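Local coordinates for hypothetical protein (Nostoc punctiforme, PDB 2INB), which is of unproven function but, as an XisH family protein, probably takes part with XisF and XisI in excising DNA elements from cyanobacterial nitrogen-fixation genes, at residues T75-F80 with N121-L126; A99-T104 with L126-E131; V12-E17 with E131-F136. One frame throughout, in Å; residues are numbered along the deposited sequence.

Interaction 1: residues T75-F80 with N121-L126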
loop_
_atom_site.group_PDB
_atom_site.type_symbol
_atom_site.label_atom_id
_atom_site.label_comp_id
_atom_site.label_asym_id
_atom_site.label_seq_id
_atom_site.Cartn_x
_atom_site.Cartn_y
_atom_site.Cartn_z
ATOM N N THR A 75 2.529 0.267 3.861
ATOM C CA THR A 75 3.542 0.051 2.824
ATOM C C THR A 75 3.574 -1.409 2.423
ATOM O O THR A 75 3.662 -1.724 1.238
ATOM C CB THR A 75 4.907 0.526 3.338
ATOM O OG1 THR A 75 4.834 1.949 3.574
ATOM C CG2 THR A 75 6.089 0.159 2.400
ATOM N N ALA A 76 3.479 -2.317 3.396
ATOM C CA ALA A 76 3.511 -3.742 3.080
ATOM C C ALA A 76 2.362 -4.150 2.167
ATOM O O ALA A 76 2.514 -4.976 1.260
ATOM C CB ALA A 76 3.494 -4.626 4.362
ATOM N N LEU A 77 1.192 -3.604 2.451
ATOM C CA LEU A 77 -0.019 -3.908 1.673
ATOM C C LEU A 77 0.088 -3.333 0.263
ATOM O O LEU A 77 -0.241 -3.988 -0.722
ATOM C CB LEU A 77 -1.242 -3.351 2.397
ATOM C CG LEU A 77 -2.565 -3.557 1.671
ATOM C CD1 LEU A 77 -2.851 -5.109 1.525
ATOM C CD2 LEU A 77 -3.740 -2.882 2.466
ATOM N N GLY A 78 0.510 -2.084 0.154
ATOM C CA GLY A 78 0.651 -1.462 -1.193
ATOM C C GLY A 78 1.664 -2.225 -2.035
ATOM O O GLY A 78 1.446 -2.497 -3.240
ATOM N N GLN A 79 2.819 -2.535 -1.436
ATOM C CA GLN A 79 3.809 -3.351 -2.111
ATOM C C GLN A 79 3.223 -4.681 -2.531
ATOM O O GLN A 79 3.448 -5.182 -3.657
ATOM C CB GLN A 79 5.026 -3.569 -1.189
ATOM C CG GLN A 79 5.920 -2.357 -1.098
ATOM C CD GLN A 79 7.038 -2.481 -0.112
ATOM O OE1 GLN A 79 6.983 -3.307 0.790
ATOM N NE2 GLN A 79 7.982 -1.543 -0.189
ATOM N N PHE A 80 2.480 -5.304 -1.627
ATOM C CA PHE A 80 1.904 -6.614 -1.940
ATOM C C PHE A 80 1.013 -6.528 -3.199
ATOM O O PHE A 80 1.115 -7.318 -4.168
ATOM C CB PHE A 80 1.107 -7.192 -0.760
ATOM C CG PHE A 80 0.563 -8.551 -1.058
ATOM C CD1 PHE A 80 1.312 -9.713 -0.802
ATOM C CD2 PHE A 80 -0.708 -8.725 -1.601
ATOM C CE1 PHE A 80 0.815 -10.957 -1.104
ATOM C CE2 PHE A 80 -1.191 -10.006 -1.911
ATOM C CZ PHE A 80 -0.430 -11.117 -1.663
ATOM N N ASN A 121 -8.356 -7.976 0.537
ATOM C CA ASN A 121 -7.369 -7.920 -0.543
ATOM C C ASN A 121 -6.729 -9.277 -0.882
ATOM O O ASN A 121 -5.725 -9.308 -1.618
ATOM C CB ASN A 121 -6.341 -6.858 -0.162
ATOM C CG ASN A 121 -6.962 -5.493 -0.187
ATOM O OD1 ASN A 121 -7.146 -4.903 -1.279
ATOM N ND2 ASN A 121 -7.358 -5.004 0.973
ATOM N N GLN A 122 -7.277 -10.375 -0.364
ATOM C CA GLN A 122 -6.807 -11.690 -0.668
ATOM C C GLN A 122 -5.306 -11.837 -0.458
ATOM O O GLN A 122 -4.584 -12.471 -1.240
ATOM C CB GLN A 122 -7.235 -12.087 -2.094
ATOM C CG GLN A 122 -8.706 -12.411 -2.225
ATOM C CD GLN A 122 -9.673 -11.229 -2.158
ATOM O OE1 GLN A 122 -9.418 -10.172 -2.754
ATOM N NE2 GLN A 122 -10.828 -11.419 -1.446
ATOM N N VAL A 123 -4.802 -11.286 0.631
ATOM C CA VAL A 123 -3.359 -11.330 0.898
ATOM C C VAL A 123 -3.030 -12.722 1.463
ATOM O O VAL A 123 -3.609 -13.174 2.457
ATOM C CB VAL A 123 -2.948 -10.216 1.881
ATOM C CG1 VAL A 123 -1.427 -10.279 2.189
ATOM C CG2 VAL A 123 -3.337 -8.819 1.370
ATOM N N LYS A 124 -2.103 -13.366 0.796
ATOM C CA LYS A 124 -1.568 -14.649 1.213
ATOM C C LYS A 124 -0.360 -14.380 2.101
ATOM O O LYS A 124 0.421 -13.454 1.804
ATOM C CB LYS A 124 -1.186 -15.455 -0.023
ATOM C CG LYS A 124 -2.326 -15.742 -0.974
ATOM C CD LYS A 124 -1.855 -16.614 -2.130
ATOM C CE LYS A 124 -2.879 -16.728 -3.206
ATOM N NZ LYS A 124 -4.112 -17.398 -2.754
HETATM N N MSE A 125 -0.182 -15.175 3.153
HETATM C CA MSE A 125 0.908 -14.890 4.090
HETATM C C MSE A 125 1.760 -16.127 4.413
HETATM O O MSE A 125 1.301 -17.272 4.327
HETATM C CB MSE A 125 0.373 -14.252 5.373
HETATM C CG MSE A 125 -0.256 -12.893 5.128
HETATM SE SE MSE A 125 -0.991 -12.131 6.791
HETATM C CE MSE A 125 -2.408 -13.475 6.939
ATOM N N LEU A 126 3.012 -15.861 4.742
ATOM C CA LEU A 126 3.938 -16.856 5.252
ATOM C C LEU A 126 4.247 -16.431 6.683
ATOM O O LEU A 126 4.848 -15.381 6.888
ATOM C CB LEU A 126 5.170 -16.897 4.365
ATOM C CG LEU A 126 6.263 -17.913 4.702
ATOM C CD1 LEU A 126 5.633 -19.313 4.769
ATOM C CD2 LEU A 126 7.407 -17.834 3.696
#
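CG of Phe80 and CG1 of Val123 both stand anti to the backbone N (chi1 -178° and 179°), which carries the ring out from the helix and sets the valine methyl over it. The 121-126 segment begins with a Schellman motif, in which Gln122, with positive phi, is the C-prime residue that ends helix 112-120; Val123 and Lys124 then lead the chain into strand 125-129. Here, in a family of the PDDEXK clan, the contact packs helix 69-88 against the turn that delivers this strand to the central sheet.

Val123 is the residue that joins the two helix side chains. Its CG1 methyl makes a CH-pi contact with Phe80, 3.9 Å from the ring centroid and only 3° off the normal, so it sits over the middle of one face. Its other methyl, CG2, touches both the ring margin, 4.0 Å from CD2 of Phe80, and the end of Leu77. The outer end of the ring runs on past the valine side chain to the backbone, where CE2 of Phe80 comes within 3.8 Å of CA of Val123.

Elsewhere, Phe80 also packs on Leu96 and Leu98 of strand 94-101, which places the ring between helix and sheet. The backbone of the turn has its own tie to helix 69-88, a hydrogen bond from NH1 of Arg84 to O of Asn121. The end of Leu77, one helical turn before Phe80, comes up to the same turn: its CD1 touches CG2 of Val123 at 3.7 Å and CB of Asn121 at 4.3 Å.

Interaction 2: residues A99-T104 with L126-E131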
loop_
_atom_site.group_PDB
_atom_site.type_symbol
_atom_site.label_atom_id
_atom_site.label_comp_id
_atom_site.label_asym_id
_atom_site.label_seq_id
_atom_site.Cartn_x
_atom_site.Cartn_y
_atom_site.Cartn_z
ATOM N N ALA A 99 5.433 -12.315 3.995
ATOM C CA ALA A 99 6.014 -13.012 5.148
ATOM C C ALA A 99 6.046 -12.114 6.391
ATOM O O ALA A 99 6.561 -11.013 6.311
ATOM C CB ALA A 99 7.413 -13.503 4.824
ATOM N N VAL A 100 5.475 -12.585 7.501
ATOM C CA VAL A 100 5.532 -11.818 8.714
ATOM C C VAL A 100 5.867 -12.711 9.913
ATOM O O VAL A 100 5.508 -13.911 9.925
ATOM C CB VAL A 100 4.297 -10.985 9.024
ATOM C CG1 VAL A 100 3.787 -10.211 7.753
ATOM C CG2 VAL A 100 3.181 -11.825 9.602
ATOM N N PRO A 101 6.554 -12.138 10.914
ATOM C CA PRO A 101 6.894 -12.915 12.113
ATOM C C PRO A 101 5.678 -13.388 12.894
ATOM O O PRO A 101 4.631 -12.710 12.917
ATOM C CB PRO A 101 7.721 -11.927 12.938
ATOM C CG PRO A 101 8.222 -10.922 12.003
ATOM C CD PRO A 101 7.096 -10.775 11.031
ATOM N N LEU A 102 5.824 -14.534 13.548
ATOM C CA LEU A 102 4.782 -15.108 14.374
ATOM C C LEU A 102 4.307 -14.113 15.438
ATOM O O LEU A 102 3.100 -14.004 15.677
ATOM C CB LEU A 102 5.265 -16.414 15.058
ATOM C CG LEU A 102 4.203 -17.149 15.874
ATOM C CD1 LEU A 102 2.906 -17.488 15.180
ATOM C CD2 LEU A 102 4.867 -18.437 16.442
ATOM N N THR A 103 5.228 -13.385 16.075
ATOM C CA THR A 103 4.854 -12.398 17.138
ATOM C C THR A 103 3.885 -11.359 16.567
ATOM O O THR A 103 2.881 -11.009 17.188
ATOM C CB THR A 103 6.081 -11.713 17.751
ATOM O OG1 THR A 103 6.907 -11.155 16.729
ATOM C CG2 THR A 103 6.921 -12.735 18.553
ATOM N N THR A 104 4.170 -10.886 15.357
ATOM C CA THR A 104 3.294 -9.891 14.701
ATOM C C THR A 104 1.952 -10.514 14.289
ATOM O O THR A 104 0.882 -9.904 14.442
ATOM C CB THR A 104 3.994 -9.354 13.448
ATOM O OG1 THR A 104 5.298 -8.910 13.796
ATOM C CG2 THR A 104 3.180 -8.233 12.745
ATOM N N LEU A 126 3.012 -15.861 4.742
ATOM C CA LEU A 126 3.938 -16.856 5.252
ATOM C C LEU A 126 4.247 -16.431 6.683
ATOM O O LEU A 126 4.848 -15.381 6.888
ATOM C CB LEU A 126 5.170 -16.897 4.365
ATOM C CG LEU A 126 6.263 -17.913 4.702
ATOM C CD1 LEU A 126 5.633 -19.313 4.769
ATOM C CD2 LEU A 126 7.407 -17.834 3.696
ATOM N N ILE A 127 3.781 -17.201 7.665
ATOM C CA ILE A 127 4.060 -16.863 9.039
ATOM C C ILE A 127 5.296 -17.636 9.482
ATOM O O ILE A 127 5.301 -18.887 9.454
ATOM C CB ILE A 127 2.899 -17.178 9.965
ATOM C CG1 ILE A 127 1.577 -16.639 9.381
ATOM C CG2 ILE A 127 3.187 -16.597 11.356
ATOM C CD1 ILE A 127 1.599 -15.170 9.027
ATOM N N TYR A 128 6.324 -16.899 9.903
ATOM C CA TYR A 128 7.623 -17.516 10.278
ATOM C C TYR A 128 7.980 -17.205 11.728
ATOM O O TYR A 128 7.722 -16.117 12.227
ATOM C CB TYR A 128 8.752 -17.085 9.357
ATOM C CG TYR A 128 9.116 -15.596 9.333
ATOM C CD1 TYR A 128 8.416 -14.698 8.503
ATOM C CD2 TYR A 128 10.210 -15.080 10.041
ATOM C CE1 TYR A 128 8.752 -13.358 8.463
ATOM C CE2 TYR A 128 10.548 -13.741 9.977
ATOM C CZ TYR A 128 9.845 -12.883 9.196
ATOM O OH TYR A 128 10.258 -11.574 9.145
ATOM N N ASP A 129 8.599 -18.175 12.368
ATOM C CA ASP A 129 9.069 -17.997 13.722
ATOM C C ASP A 129 10.507 -17.547 13.660
ATOM O O ASP A 129 11.333 -18.219 13.077
ATOM C CB ASP A 129 8.917 -19.296 14.515
ATOM C CG ASP A 129 9.354 -19.139 15.942
ATOM O OD1 ASP A 129 10.538 -19.303 16.234
ATOM O OD2 ASP A 129 8.517 -18.762 16.788
ATOM N N VAL A 130 10.786 -16.371 14.219
ATOM C CA VAL A 130 12.131 -15.810 14.175
ATOM C C VAL A 130 13.173 -16.579 14.995
ATOM O O VAL A 130 14.252 -16.885 14.487
ATOM C CB VAL A 130 12.102 -14.319 14.570
ATOM C CG1 VAL A 130 13.523 -13.767 14.658
ATOM C CG2 VAL A 130 11.252 -13.518 13.538
ATOM N N GLU A 131 12.863 -16.916 16.254
ATOM C CA GLU A 131 13.810 -17.560 17.157
ATOM C C GLU A 131 14.353 -18.868 16.580
ATOM O O GLU A 131 15.560 -19.121 16.627
ATOM C CB GLU A 131 13.137 -17.812 18.519
ATOM C CG GLU A 131 14.045 -18.544 19.514
ATOM C CD GLU A 131 13.275 -19.461 20.479
ATOM O OE1 GLU A 131 12.773 -18.941 21.500
ATOM O OE2 GLU A 131 13.188 -20.691 20.231
#
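Ala99, Val100 and Pro101 pair in parallel with Leu126, Ile127 and Tyr128, the two short strand segments closing to 4.7 Å between axes with their directions 36° apart. Three backbone hydrogen bonds join them: Val100 N to Leu126 O (2.9 Å), Tyr128 N to Val100 O (3.1 Å) and Leu102 N to Tyr128 O (2.8 Å). The last belongs to the first residue of helix 102-106, for which Pro101 is the N-cap, so the pairing continues just past the strand end.

On the face carrying Val100 and Ile127, the two side chains lie alongside each other, pointing the same way, with CG2 of Val100 3.7 Å from CD1 of Ile127. The CG2 branch of Ile127 instead meets Leu102 nearly at a right angle. Tyr128 has CG between its backbone N and carbonyl carbon (chi1 63°), which folds the ring back across the neighbouring strand. CA of Pro101 sits over the ring centre, 4.1 Å from the centroid in a CH-pi contact, while the carbonyl carbon of Ala99 lies at the ring edge. Helix 7-18 packs on the same tyrosine through Phe8, Val11 and Val12.

The chemistry is that of a buried sheet core: three backbone hydrogen bonds pair the strands, and the tyrosine's hydroxyl is satisfied by a hydrogen bond with O of Lys61, while its ring lies against the backbone of Val100 and Pro101.

Interaction 3: residues V12-E17 with E131-F136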
loop_
_atom_site.group_PDB
_atom_site.type_symbol
_atom_site.label_atom_id
_atom_site.label_comp_id
_atom_site.label_asym_id
_atom_site.label_seq_id
_atom_site.Cartn_x
_atom_site.Cartn_y
_atom_site.Cartn_z
ATOM N N VAL A 12 13.961 -15.756 6.816
ATOM C CA VAL A 12 12.947 -16.324 5.943
ATOM C C VAL A 12 13.552 -17.317 4.936
ATOM O O VAL A 12 12.990 -18.403 4.661
ATOM C CB VAL A 12 12.087 -15.247 5.240
ATOM C CG1 VAL A 12 11.081 -15.914 4.316
ATOM C CG2 VAL A 12 11.360 -14.401 6.295
ATOM N N LYS A 13 14.699 -16.978 4.356
ATOM C CA LYS A 13 15.388 -17.939 3.460
ATOM C C LYS A 13 15.654 -19.274 4.129
ATOM O O LYS A 13 15.359 -20.338 3.552
ATOM C CB LYS A 13 16.700 -17.339 2.919
ATOM C CG LYS A 13 16.499 -16.199 1.973
ATOM C CD LYS A 13 17.803 -15.594 1.486
ATOM C CE LYS A 13 18.459 -16.500 0.465
ATOM N N ILE A 14 16.222 -19.226 5.332
ATOM C CA ILE A 14 16.520 -20.454 6.099
ATOM C C ILE A 14 15.224 -21.212 6.398
ATOM O O ILE A 14 15.164 -22.437 6.249
ATOM C CB ILE A 14 17.356 -20.144 7.387
ATOM C CG1 ILE A 14 18.714 -19.534 7.005
ATOM C CG2 ILE A 14 17.550 -21.403 8.206
ATOM C CD1 ILE A 14 19.370 -18.720 8.108
ATOM N N ALA A 15 14.173 -20.501 6.811
ATOM C CA ALA A 15 12.894 -21.183 7.061
ATOM C C ALA A 15 12.402 -21.890 5.798
ATOM O O ALA A 15 11.960 -23.024 5.878
ATOM C CB ALA A 15 11.837 -20.212 7.600
ATOM N N LEU A 16 12.472 -21.206 4.643
ATOM C CA LEU A 16 12.102 -21.813 3.370
ATOM C C LEU A 16 12.966 -23.050 3.049
ATOM O O LEU A 16 12.479 -24.105 2.659
ATOM C CB LEU A 16 12.208 -20.770 2.262
ATOM C CG LEU A 16 11.057 -19.768 2.174
ATOM C CD1 LEU A 16 11.526 -18.606 1.271
ATOM C CD2 LEU A 16 9.755 -20.446 1.577
ATOM N N GLU A 17 14.274 -22.913 3.250
ATOM C CA GLU A 17 15.209 -23.988 2.957
ATOM C C GLU A 17 14.927 -25.213 3.820
ATOM O O GLU A 17 14.977 -26.355 3.341
ATOM C CB GLU A 17 16.638 -23.483 3.078
ATOM C CG GLU A 17 16.970 -22.581 1.927
ATOM C CD GLU A 17 18.239 -21.787 2.106
ATOM O OE1 GLU A 17 18.780 -21.718 3.206
ATOM O OE2 GLU A 17 18.696 -21.229 1.089
ATOM N N GLU A 131 12.863 -16.916 16.254
ATOM C CA GLU A 131 13.810 -17.560 17.157
ATOM C C GLU A 131 14.353 -18.868 16.580
ATOM O O GLU A 131 15.560 -19.121 16.627
ATOM C CB GLU A 131 13.137 -17.812 18.519
ATOM C CG GLU A 131 14.045 -18.544 19.514
ATOM C CD GLU A 131 13.275 -19.461 20.479
ATOM O OE1 GLU A 131 12.773 -18.941 21.500
ATOM O OE2 GLU A 131 13.188 -20.691 20.231
ATOM N N GLN A 132 13.450 -19.684 16.037
ATOM C CA GLN A 132 13.865 -20.978 15.505
ATOM C C GLN A 132 14.054 -20.986 13.992
ATOM O O GLN A 132 14.558 -21.965 13.428
ATOM C CB GLN A 132 12.868 -22.096 15.907
ATOM C CG GLN A 132 12.999 -22.484 17.347
ATOM C CD GLN A 132 14.402 -22.982 17.693
ATOM O OE1 GLN A 132 14.960 -23.864 16.984
ATOM N NE2 GLN A 132 14.976 -22.459 18.789
ATOM N N GLU A 133 13.652 -19.927 13.333
ATOM C CA GLU A 133 13.831 -19.764 11.896
ATOM C C GLU A 133 13.130 -20.912 11.140
ATOM O O GLU A 133 13.758 -21.678 10.425
ATOM C CB GLU A 133 15.305 -19.678 11.489
ATOM C CG GLU A 133 16.130 -18.684 12.294
ATOM C CD GLU A 133 17.559 -18.560 11.761
ATOM O OE1 GLU A 133 18.276 -19.584 11.692
ATOM O OE2 GLU A 133 17.934 -17.462 11.354
ATOM N N VAL A 134 11.823 -21.011 11.342
ATOM C CA VAL A 134 10.996 -22.035 10.728
ATOM C C VAL A 134 9.683 -21.434 10.241
ATOM O O VAL A 134 9.225 -20.375 10.716
ATOM C CB VAL A 134 10.662 -23.181 11.716
ATOM C CG1 VAL A 134 11.948 -23.894 12.151
ATOM C CG2 VAL A 134 9.848 -22.659 12.907
ATOM N N ILE A 135 9.097 -22.089 9.235
ATOM C CA ILE A 135 7.754 -21.741 8.783
ATOM C C ILE A 135 6.710 -22.367 9.739
ATOM O O ILE A 135 6.686 -23.581 9.942
ATOM C CB ILE A 135 7.474 -22.229 7.349
ATOM C CG1 ILE A 135 8.440 -21.567 6.377
ATOM C CG2 ILE A 135 6.001 -22.006 6.949
ATOM C CD1 ILE A 135 8.243 -21.951 4.880
ATOM N N PHE A 136 5.827 -21.506 10.289
ATOM C CA PHE A 136 4.776 -21.908 11.220
ATOM C C PHE A 136 3.451 -22.136 10.500
ATOM O O PHE A 136 2.730 -23.081 10.841
ATOM C CB PHE A 136 4.578 -20.806 12.254
ATOM C CG PHE A 136 3.355 -20.992 13.123
ATOM C CD1 PHE A 136 3.271 -22.055 13.969
ATOM C CD2 PHE A 136 2.267 -20.102 13.044
ATOM C CE1 PHE A 136 2.167 -22.222 14.809
ATOM C CE2 PHE A 136 1.155 -20.311 13.834
ATOM C CZ PHE A 136 1.115 -21.353 14.718
HETATM O O HOH W 1 10.664 -24.172 8.053
#
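Ala15 of helix 7-18 rests on the start of strand 134-139, an edge strand of the central sheet, in a helix-on-sheet packing in which the axes of the short segments cross at -78°. The strand is entered through a G1 beta bulge: Glu133, with positive phi, and Val134 both face Asp129 on the preceding strand.

The close backbone approach is consistent with the small side chain of Ala15. Atom CB of Ala15 lies 3.6 Å from atom C of Val134, and CA of Ala15 makes a CA-H...O contact of 3.5 Å with O of Glu133. That same carbonyl oxygen accepts a hydrogen bond from NZ of Lys18, so two points on one helix reach the bulge.

Apolar contacts continue along the strand. Ile135 has CG1 anti to its carbonyl carbon (chi1 -62°), and the end of its extended branch comes up to the helix: CG1 stands 3.9 Å from CB of Ala15, and CD1 meets CD2 of Leu16 at the same separation. An alanine in place of Ile135 would remove this branch and is likely to open a gap beside Leu16, leaving CB of Ala15 without its side-chain neighbour on the strand.

At the partly exposed margin, the end of Ile14 lies near the carboxylate of Glu133, but both side chains have two modelled conformers and the pairing is doubtful.

No direct hydrogen bond joins the segments, but a water bridges their backbones, donating to O of Ala15 at 2.8 Å and accepting from N of Ile135 at 2.9 Å.

Overall arrangement
Strand 125-129 ties the set together: interaction 1 meets the turn leading into it and interaction 2 pairs it with strand 94-101, sharing Leu126. Interaction 3 lies on the next strand, 134-139, antiparallel to it at the sheet edge. The centre of interaction 2 is about 14 Å from that of interaction 1 and about 9 Å from that of interaction 3; the outer two centres are about 19 Å apart. Along the chain, interactions 1 and 2 interleave, and both nest inside the loop closed by interaction 3, which brings the first helix to the last strand. Probable hydrogen bonds of Ile127 O with Phe136 N and Asp129 N with Val134 O join interactions 2 and 3. One mixed sheet thus gathers helices distant in sequence into a single compact domain.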